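Local structure of possible translation initiation inhibitor (3LME) at residues D27-G33 / I122-A128; G33-T37 / D115-E121. The protein is of unknown function but belongs to the L-PSP family of the YjgF-like group, and may be a translation initiation inhibitor. The protein carries 1 engineered substitution. All blocks are in the same frame, centred on the assembly; numbering follows the deposited sequence.

Contact 1 of 2, residues D27-G33 / I122-A128; sequences DFVFIGG and IDGTFYA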
loop_
_atom_site.group_PDB
_atom_site.type_symbol
_atom_site.label_atom_id
_atom_site.label_comp_id
_atom_site.label_asym_id
_atom_site.label_seq_id
_atom_site.Cartn_x
_atom_site.Cartn_y
_atom_site.Cartn_z
ATOM N N ASP A 27 1.097 -18.435 1.290
ATOM C CA ASP A 27 0.095 -18.283 2.352
ATOM C C ASP A 27 -0.686 -16.993 2.236
ATOM O O ASP A 27 -1.748 -16.865 2.870
ATOM C CB ASP A 27 0.725 -18.317 3.748
ATOM C CG ASP A 27 1.417 -19.622 4.040
ATOM O OD1 ASP A 27 1.015 -20.681 3.474
ATOM O OD2 ASP A 27 2.390 -19.577 4.833
ATOM N N PHE A 28 -0.167 -16.034 1.464
ATOM C CA PHE A 28 -0.801 -14.736 1.403
ATOM C C PHE A 28 -1.780 -14.593 0.255
ATOM O O PHE A 28 -1.629 -15.252 -0.786
ATOM C CB PHE A 28 0.234 -13.643 1.334
ATOM C CG PHE A 28 0.962 -13.442 2.602
ATOM C CD1 PHE A 28 0.570 -12.447 3.483
ATOM C CD2 PHE A 28 2.055 -14.247 2.928
ATOM C CE1 PHE A 28 1.258 -12.257 4.674
ATOM C CE2 PHE A 28 2.751 -14.067 4.103
ATOM C CZ PHE A 28 2.353 -13.078 4.980
ATOM N N VAL A 29 -2.780 -13.729 0.449
ATOM C CA VAL A 29 -3.742 -13.398 -0.590
ATOM C C VAL A 29 -3.887 -11.885 -0.757
ATOM O O VAL A 29 -4.260 -11.169 0.196
ATOM C CB VAL A 29 -5.084 -13.996 -0.266
ATOM C CG1 VAL A 29 -6.141 -13.496 -1.250
ATOM C CG2 VAL A 29 -4.973 -15.525 -0.273
ATOM N N PHE A 30 -3.591 -11.410 -1.970
ATOM C CA PHE A 30 -3.590 -9.987 -2.272
ATOM C C PHE A 30 -4.795 -9.648 -3.109
ATOM O O PHE A 30 -4.884 -10.045 -4.240
ATOM C CB PHE A 30 -2.320 -9.592 -3.037
ATOM C CG PHE A 30 -1.032 -9.818 -2.259
ATOM C CD1 PHE A 30 -0.362 -8.755 -1.681
ATOM C CD2 PHE A 30 -0.499 -11.096 -2.113
ATOM C CE1 PHE A 30 0.823 -8.961 -0.972
ATOM C CE2 PHE A 30 0.666 -11.311 -1.408
ATOM C CZ PHE A 30 1.334 -10.242 -0.836
ATOM N N ILE A 31 -5.726 -8.901 -2.562
ATOM C CA ILE A 31 -6.861 -8.510 -3.340
ATOM C C ILE A 31 -6.616 -7.148 -4.011
ATOM O O ILE A 31 -6.177 -6.187 -3.358
ATOM C CB ILE A 31 -8.125 -8.505 -2.463
ATOM C CG1 ILE A 31 -8.285 -9.858 -1.760
ATOM C CG2 ILE A 31 -9.342 -8.168 -3.281
ATOM C CD1 ILE A 31 -8.471 -11.098 -2.697
ATOM N N GLY A 32 -6.889 -7.063 -5.312
ATOM C CA GLY A 32 -6.818 -5.779 -6.031
ATOM C C GLY A 32 -7.832 -4.769 -5.513
ATOM O O GLY A 32 -8.723 -5.106 -4.722
ATOM N N GLY A 33 -7.699 -3.522 -5.942
ATOM C CA GLY A 33 -8.592 -2.476 -5.481
ATOM C C GLY A 33 -10.024 -2.835 -5.799
ATOM O O GLY A 33 -10.336 -3.196 -6.938
ATOM N N ILE A 122 -10.812 0.148 -1.791
ATOM C CA ILE A 122 -10.104 -0.515 -0.701
ATOM C C ILE A 122 -9.108 -1.529 -1.201
ATOM O O ILE A 122 -9.357 -2.161 -2.193
ATOM C CB ILE A 122 -11.079 -1.136 0.369
ATOM C CG1 ILE A 122 -10.308 -1.711 1.568
ATOM C CG2 ILE A 122 -11.953 -2.248 -0.222
ATOM C CD1 ILE A 122 -11.145 -1.894 2.813
ATOM N N ASP A 123 -7.978 -1.646 -0.508
ATOM C CA ASP A 123 -6.947 -2.664 -0.761
ATOM C C ASP A 123 -6.818 -3.615 0.414
ATOM O O ASP A 123 -6.552 -3.180 1.530
ATOM C CB ASP A 123 -5.588 -2.021 -0.942
ATOM C CG ASP A 123 -5.440 -1.358 -2.267
ATOM O OD1 ASP A 123 -6.374 -1.498 -3.099
ATOM O OD2 ASP A 123 -4.386 -0.699 -2.472
ATOM N N GLY A 124 -6.978 -4.907 0.158
ATOM C CA GLY A 124 -6.994 -5.883 1.217
ATOM C C GLY A 124 -5.921 -6.887 0.967
ATOM O O GLY A 124 -5.733 -7.307 -0.171
ATOM N N THR A 125 -5.219 -7.253 2.038
ATOM C CA THR A 125 -4.169 -8.280 2.046
ATOM C C THR A 125 -4.448 -9.266 3.185
ATOM O O THR A 125 -4.703 -8.865 4.313
ATOM C CB THR A 125 -2.795 -7.626 2.219
ATOM O OG1 THR A 125 -2.674 -6.587 1.252
ATOM C CG2 THR A 125 -1.663 -8.626 2.037
ATOM N N PHE A 126 -4.439 -10.553 2.866
ATOM C CA PHE A 126 -4.867 -11.576 3.815
ATOM C C PHE A 126 -3.777 -12.636 4.001
ATOM O O PHE A 126 -2.986 -12.915 3.083
ATOM C CB PHE A 126 -6.154 -12.241 3.339
ATOM C CG PHE A 126 -7.335 -11.300 3.202
ATOM C CD1 PHE A 126 -7.416 -10.389 2.144
ATOM C CD2 PHE A 126 -8.387 -11.365 4.087
ATOM C CE1 PHE A 126 -8.504 -9.541 2.019
ATOM C CE2 PHE A 126 -9.480 -10.525 3.966
ATOM C CZ PHE A 126 -9.544 -9.607 2.938
ATOM N N TYR A 127 -3.741 -13.221 5.198
ATOM C CA TYR A 127 -2.844 -14.322 5.521
ATOM C C TYR A 127 -3.714 -15.492 5.798
ATOM O O TYR A 127 -4.428 -15.471 6.804
ATOM C CB TYR A 127 -2.104 -14.020 6.801
ATOM C CG TYR A 127 -1.148 -15.086 7.255
ATOM C CD1 TYR A 127 -0.123 -15.536 6.418
ATOM C CD2 TYR A 127 -1.222 -15.602 8.544
ATOM C CE1 TYR A 127 0.794 -16.500 6.843
ATOM C CE2 TYR A 127 -0.320 -16.553 8.989
ATOM C CZ TYR A 127 0.691 -17.008 8.128
ATOM O OH TYR A 127 1.585 -17.965 8.563
ATOM N N ALA A 128 -3.651 -16.512 4.943
ATOM C CA ALA A 128 -4.523 -17.659 5.080
ATOM C C ALA A 128 -3.797 -18.973 4.801
ATOM O O ALA A 128 -4.030 -19.585 3.755
ATOM C CB ALA A 128 -5.685 -17.500 4.137
#

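Contact 2 of 2, residues G33-T37 / D115-E121; sequences GMHGT and DQGDIAE. Engineered in segment 33-37: His35 (natural residue Arg).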
loop_
_atom_site.group_PDB
_atom_site.type_symbol
_atom_site.label_atom_id
_atom_site.label_comp_id
_atom_site.label_asym_id
_atom_site.label_seq_id
_atom_site.Cartn_x
_atom_site.Cartn_y
_atom_site.Cartn_z
ATOM N N GLY A 33 -7.699 -3.522 -5.942
ATOM C CA GLY A 33 -8.592 -2.476 -5.481
ATOM C C GLY A 33 -10.024 -2.835 -5.799
ATOM O O GLY A 33 -10.336 -3.196 -6.938
ATOM N N MET A 34 -10.876 -2.751 -4.779
ATOM C CA MET A 34 -12.293 -3.037 -4.879
ATOM C C MET A 34 -13.122 -1.797 -4.610
ATOM O O MET A 34 -12.767 -0.972 -3.770
ATOM C CB MET A 34 -12.667 -4.093 -3.853
ATOM C CG MET A 34 -12.260 -5.518 -4.265
ATOM S SD MET A 34 -12.955 -6.060 -5.824
ATOM C CE MET A 34 -11.858 -7.408 -6.072
ATOM N N HIS A 35 -14.222 -1.631 -5.328
ATOM C CA HIS A 35 -15.164 -0.608 -4.910
ATOM C C HIS A 35 -16.593 -1.080 -4.951
ATOM O O HIS A 35 -16.850 -2.235 -5.296
ATOM C CB HIS A 35 -14.927 0.759 -5.577
ATOM C CG HIS A 35 -14.781 0.701 -7.053
ATOM N ND1 HIS A 35 -15.807 1.041 -7.912
ATOM C CD2 HIS A 35 -13.732 0.347 -7.833
ATOM C CE1 HIS A 35 -15.404 0.883 -9.163
ATOM N NE2 HIS A 35 -14.151 0.453 -9.144
ATOM N N GLY A 36 -17.515 -0.205 -4.561
ATOM C CA GLY A 36 -18.910 -0.571 -4.290
ATOM C C GLY A 36 -19.769 -0.753 -5.523
ATOM O O GLY A 36 -20.894 -0.246 -5.581
ATOM N N THR A 37 -19.253 -1.486 -6.509
ATOM C CA THR A 37 -20.029 -1.822 -7.697
ATOM C C THR A 37 -20.770 -3.134 -7.505
ATOM O O THR A 37 -20.346 -3.972 -6.706
ATOM C CB THR A 37 -19.138 -2.037 -8.900
ATOM O OG1 THR A 37 -18.166 -3.029 -8.566
ATOM C CG2 THR A 37 -18.469 -0.754 -9.301
ATOM N N ASP A 115 -11.197 5.174 -9.087
ATOM C CA ASP A 115 -11.889 4.342 -10.095
ATOM C C ASP A 115 -13.321 4.957 -10.303
ATOM O O ASP A 115 -14.105 5.054 -9.343
ATOM C CB ASP A 115 -11.996 2.849 -9.632
ATOM C CG ASP A 115 -10.717 1.956 -9.957
ATOM O OD1 ASP A 115 -9.619 2.437 -10.372
ATOM O OD2 ASP A 115 -10.825 0.717 -9.756
ATOM N N GLN A 116 -13.636 5.442 -11.506
ATOM C CA GLN A 116 -15.060 5.734 -11.871
ATOM C C GLN A 116 -15.774 6.960 -11.215
ATOM O O GLN A 116 -16.945 7.252 -11.523
ATOM C CB GLN A 116 -15.894 4.453 -11.645
ATOM C CG GLN A 116 -17.169 4.268 -12.470
ATOM C CD GLN A 116 -17.396 2.788 -12.855
ATOM O OE1 GLN A 116 -16.688 2.259 -13.732
ATOM N NE2 GLN A 116 -18.378 2.125 -12.211
ATOM N N GLY A 117 -15.079 7.679 -10.332
ATOM C CA GLY A 117 -15.686 8.814 -9.621
ATOM C C GLY A 117 -16.361 8.351 -8.339
ATOM O O GLY A 117 -17.131 9.101 -7.724
ATOM N N ASP A 118 -16.056 7.102 -7.949
ATOM C CA ASP A 118 -16.550 6.477 -6.720
ATOM C C ASP A 118 -16.083 7.234 -5.467
ATOM O O ASP A 118 -15.150 8.044 -5.525
ATOM C CB ASP A 118 -16.106 5.005 -6.661
ATOM C CG ASP A 118 -17.117 4.100 -5.921
ATOM O OD1 ASP A 118 -17.550 4.425 -4.783
ATOM O OD2 ASP A 118 -17.489 3.047 -6.494
ATOM N N ILE A 119 -16.743 6.971 -4.344
ATOM C CA ILE A 119 -16.385 7.596 -3.077
ATOM C C ILE A 119 -15.362 6.841 -2.219
ATOM O O ILE A 119 -14.865 7.380 -1.249
ATOM C CB ILE A 119 -17.626 7.883 -2.225
ATOM C CG1 ILE A 119 -18.190 6.591 -1.615
ATOM C CG2 ILE A 119 -18.642 8.633 -3.045
ATOM C CD1 ILE A 119 -19.367 6.829 -0.705
ATOM N N ALA A 120 -15.044 5.608 -2.565
ATOM C CA ALA A 120 -14.189 4.786 -1.728
ATOM C C ALA A 120 -13.676 3.591 -2.502
ATOM O O ALA A 120 -14.420 2.966 -3.261
ATOM C CB ALA A 120 -14.924 4.327 -0.478
ATOM N N GLU A 121 -12.404 3.280 -2.306
ATOM C CA GLU A 121 -11.817 2.094 -2.884
ATOM C C GLU A 121 -10.943 1.476 -1.796
ATOM O O GLU A 121 -10.418 2.202 -0.952
ATOM C CB GLU A 121 -10.996 2.492 -4.095
ATOM C CG GLU A 121 -10.449 1.343 -4.905
ATOM C CD GLU A 121 -9.988 1.792 -6.276
ATOM O OE1 GLU A 121 -9.292 1.015 -6.955
ATOM O OE2 GLU A 121 -10.324 2.929 -6.689
#

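Contact 1 of 2, residues D27-G33 / I122-A128
Phe28 and Tyr127, a non-hydrogen-bonded pair of two antiparallel strands, set their rings together obliquely on one face of the sheet. From Phe28 CB, the side chain starts 3.7 Å from Phe126 O on the facing strand. CD1 stays near that same carbonyl, and further out CE1, CZ and CE2 all converge on Tyr127 CD1, with CZ at 3.8 Å. Tyr127 CD1 thus lies over one face of the Phe28 ring, near its rim, the two planes inclined at 47°. In Tyr127 a chi1 of 180° puts CG beside the carbonyl carbon and brings the ring across to Asp27 of the facing segment, where CE1 comes 3.6 Å from Asp27 CB. On the same face, Thr125 CG2 sits over the Phe30 ring in a CH-pi contact. The other face carries Val29, Ile31 and Phe126, with Ile31 CG1 3.8 Å from Phe126 CE1. Val29 and Phe126 exchange two backbone hydrogen bonds, Val29 N to Phe126 O at 2.8 Å and Phe126 N to Val29 O at 2.7 Å. This is regular antiparallel pairing of central strands in the YjgF-like fold. Neighbouring subunits reach the Phe28 and Phe30 face; helix 48-64 covers Ile31 and Phe126, and strands 22-25 and 73-80 flank the pair.

Contact 2 of 2, residues G33-T37 / D115-E121
His35 ND1 donates to Asp118 OD2 at 3.0 Å, a bent bond with an angle of 135° at the hydrogen. The oxygen is met on its anti side but out of the carboxylate plane, and the imidazole and carboxylate planes stand 76° apart. His35 is an engineered residue, arginine in the natural sequence. Its CG lies between the backbone N and the carbonyl carbon (chi1 49°), which sets the ring against Asp115 and Asp118. There Asp115 O lies over one ring face, and the Asp115 side chain crosses the ring at about a right angle, CB 3.3 Å from His35 NE2. The same Asp115 O accepts Asp118 N at 3.2 Å, a bond that closes the turn between the two acids. Asp118 OD1 is gripped twice, by Ile119 N at 2.7 Å and by a salt bridge from Arg51, which probably fixes the rotation of the carboxylate. Glu121 is fully extended: its CG passes 3.5 Å from Met34 O, and its OE1 reaches Gly33 CA at 3.9 Å. Asp115 OD1, in turn, forms a salt bridge with Arg87 of the second subunit. A sulfate ion, probably from the crystallisation liquor, lies about 5 Å from the Asp115 side chain. Asp115 and Asp118 thus lie against the ring, with Glu121 farther off, and arginines from two chains probably offset part of the acidic charge.

Overall arrangement
Contacts 1 and 2 show one strand pair passing from regular sheet into loop. Both use strands 28-35 and 120-127, neighbours in the middle of the mixed sheet, and their centres are about 17 Å apart, on opposite sides of the chain's centre. Along the sequence the order is 27-33, 33-37, 115-121, 122-128, so contact 2 falls within the span that contact 1 encloses. Gly33 belongs to both, and a probable hydrogen bond from Ile122 N to Met34 O (3.0 Å) joins them. Contact 1 is regular sheet, contact 2 the more polar end, also largely buried, where the strands part. Both touch the second subunit, tying this strand pair to the trimer.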